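Local coordinates for protein benzoylformate decarboxylase (Mycobacterium smegmatis, PDB 4Q9D) that belongs to the thiamine pyrophosphate-dependent enzymes, with a magnesium ion held in its C-terminal cofactor-binding domain, at residues A412-L417 and H450-F456. Sequence-based numbering, arbitrary orientation.
Sequences AVGIAL and HKLPIVF
Helix 408-421 packs on the start of strand 454-460 and the loop leading into it, in the parallel sheet of the C-terminal thiamine pyrophosphate-binding domain, where Ala416 and Val413 meet Leu452 and Ile454. Ala416 CB sits between Ile454 CG1, 3.7 Å away, and Leu452 CB, 4.0 Å away. With CG1 anti to the carbonyl carbon (chi1 -53°) and the chain extended beyond it (chi2 173°), Ile454 brings CD1 to the helix backbone, 3.5 Å from Val413 CA and 3.4 Å from Ala412 O. Segment 412-417 runs nearly antiparallel to strand 454-456, at 163°. Helix 443-449, in the beta-alpha-beta crossover from strand 428-433 to its parallel neighbour 454-460, ends in a Schellman motif with Lys451 as C-prime residue. Val413, crossing Leu452 at about a right angle, sets CG1 a tight 3.5 Å from Leu452 CD1. Its other methyl, CG2, comes to the edge of the Phe456 ring near CZ, while Ile454 CG2 lies over one face of that ring, toward the rim. Leu417 packs its CG against Leu452 CD1 (3.8 Å), and its CD2 meets the His450 ring obliquely, 4.0 Å from His450 ND1. Arg420 hydrogen-bonds His450 O, and helix 50-64 touches Val413 and Leu417 through Met56 and Phe60.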
loop_
_atom_site.group_PDB
_atom_site.type_symbol
_atom_site.label_atom_id
_atom_site.label_comp_id
_atom_site.label_asym_id
_atom_site.label_seq_id
_atom_site.Cartn_x
_atom_site.Cartn_y
_atom_site.Cartn_z
ATOM N N ALA B 412 -19.849 10.516 -22.741
ATOM C CA ALA B 412 -20.477 10.961 -23.991
ATOM C C ALA B 412 -19.771 12.198 -24.583
ATOM O O ALA B 412 -19.606 12.306 -25.796
ATOM C CB ALA B 412 -21.967 11.257 -23.774
ATOM N N VAL B 413 -19.406 13.145 -23.721
ATOM C CA VAL B 413 -18.705 14.351 -24.139
ATOM C C VAL B 413 -17.336 13.943 -24.702
ATOM O O VAL B 413 -16.924 14.404 -25.768
ATOM C CB VAL B 413 -18.504 15.333 -22.951
ATOM C CG1 VAL B 413 -17.733 16.599 -23.408
ATOM C CG2 VAL B 413 -19.840 15.735 -22.352
ATOM N N GLY B 414 -16.634 13.061 -23.984
ATOM C CA GLY B 414 -15.374 12.520 -24.480
ATOM C C GLY B 414 -15.483 11.783 -25.814
ATOM O O GLY B 414 -14.647 11.953 -26.691
ATOM N N ILE B 415 -16.510 10.944 -25.961
ATOM C CA ILE B 415 -16.715 10.214 -27.209
ATOM C C ILE B 415 -16.956 11.172 -28.377
ATOM O O ILE B 415 -16.391 11.006 -29.455
ATOM C CB ILE B 415 -17.905 9.217 -27.083
ATOM C CG1 ILE B 415 -17.518 8.050 -26.153
ATOM C CG2 ILE B 415 -18.308 8.685 -28.468
ATOM C CD1 ILE B 415 -18.753 7.409 -25.410
ATOM N N ALA B 416 -17.781 12.190 -28.158
ATOM C CA ALA B 416 -18.046 13.146 -29.240
ATOM C C ALA B 416 -16.798 13.972 -29.595
ATOM O O ALA B 416 -16.535 14.228 -30.777
ATOM C CB ALA B 416 -19.225 14.053 -28.892
ATOM N N LEU B 417 -16.017 14.368 -28.584
ATOM C CA LEU B 417 -14.730 15.030 -28.845
ATOM C C LEU B 417 -13.836 14.090 -29.625
ATOM O O LEU B 417 -13.138 14.510 -30.539
ATOM C CB LEU B 417 -14.032 15.434 -27.543
ATOM C CG LEU B 417 -14.642 16.649 -26.858
ATOM C CD1 LEU B 417 -14.176 16.759 -25.391
ATOM C CD2 LEU B 417 -14.293 17.909 -27.648
ATOM N N HIS B 450 -18.037 23.101 -26.342
ATOM C CA HIS B 450 -17.435 22.593 -27.578
ATOM C C HIS B 450 -18.464 22.274 -28.660
ATOM O O HIS B 450 -18.112 21.686 -29.686
ATOM C CB HIS B 450 -16.553 21.368 -27.306
ATOM C CG HIS B 450 -15.380 21.674 -26.437
ATOM N ND1 HIS B 450 -14.110 21.824 -26.938
ATOM C CD2 HIS B 450 -15.297 21.913 -25.107
ATOM C CE1 HIS B 450 -13.285 22.135 -25.952
ATOM N NE2 HIS B 450 -13.980 22.198 -24.832
ATOM N N LYS B 451 -19.718 22.670 -28.421
ATOM C CA LYS B 451 -20.804 22.485 -29.384
ATOM C C LYS B 451 -20.844 21.053 -29.913
ATOM O O LYS B 451 -20.815 20.830 -31.114
ATOM C CB LYS B 451 -20.647 23.459 -30.549
ATOM C CG LYS B 451 -20.831 24.934 -30.160
ATOM C CD LYS B 451 -20.489 25.814 -31.369
ATOM C CE LYS B 451 -20.688 27.286 -31.073
ATOM N NZ LYS B 451 -19.776 27.735 -29.995
ATOM N N LEU B 452 -20.894 20.081 -29.011
ATOM C CA LEU B 452 -20.840 18.690 -29.428
ATOM C C LEU B 452 -22.233 18.168 -29.842
ATOM O O LEU B 452 -23.245 18.562 -29.252
ATOM C CB LEU B 452 -20.225 17.849 -28.302
ATOM C CG LEU B 452 -18.776 18.248 -27.989
ATOM C CD1 LEU B 452 -18.287 17.601 -26.679
ATOM C CD2 LEU B 452 -17.892 17.849 -29.148
ATOM N N PRO B 453 -22.286 17.284 -30.860
ATOM C CA PRO B 453 -23.574 16.701 -31.269
ATOM C C PRO B 453 -23.942 15.559 -30.339
ATOM O O PRO B 453 -23.831 14.368 -30.680
ATOM C CB PRO B 453 -23.307 16.184 -32.694
ATOM C CG PRO B 453 -21.827 15.784 -32.641
ATOM C CD PRO B 453 -21.164 16.818 -31.706
ATOM N N ILE B 454 -24.418 15.936 -29.158
ATOM C CA ILE B 454 -24.855 14.969 -28.186
ATOM C C ILE B 454 -26.293 15.267 -27.791
ATOM O O ILE B 454 -26.640 16.401 -27.451
ATOM C CB ILE B 454 -23.988 14.996 -26.917
ATOM C CG1 ILE B 454 -22.496 14.856 -27.264
ATOM C CG2 ILE B 454 -24.451 13.893 -25.951
ATOM C CD1 ILE B 454 -21.619 15.059 -26.038
ATOM N N VAL B 455 -27.122 14.236 -27.827
ATOM C CA VAL B 455 -28.493 14.363 -27.354
ATOM C C VAL B 455 -28.604 13.552 -26.081
ATOM O O VAL B 455 -28.515 12.322 -26.115
ATOM C CB VAL B 455 -29.519 13.830 -28.398
ATOM C CG1 VAL B 455 -30.929 14.021 -27.874
ATOM C CG2 VAL B 455 -29.329 14.540 -29.751
ATOM N N PHE B 456 -28.755 14.237 -24.954
ATOM C CA PHE B 456 -28.893 13.572 -23.660
ATOM C C PHE B 456 -30.394 13.367 -23.438
ATOM O O PHE B 456 -31.146 14.341 -23.326
ATOM C CB PHE B 456 -28.337 14.468 -22.520
ATOM C CG PHE B 456 -26.848 14.753 -22.621
ATOM C CD1 PHE B 456 -25.907 13.816 -22.189
ATOM C CD2 PHE B 456 -26.395 15.947 -23.154
ATOM C CE1 PHE B 456 -24.521 14.077 -22.272
ATOM C CE2 PHE B 456 -25.001 16.224 -23.248
ATOM C CZ PHE B 456 -24.074 15.275 -22.817
#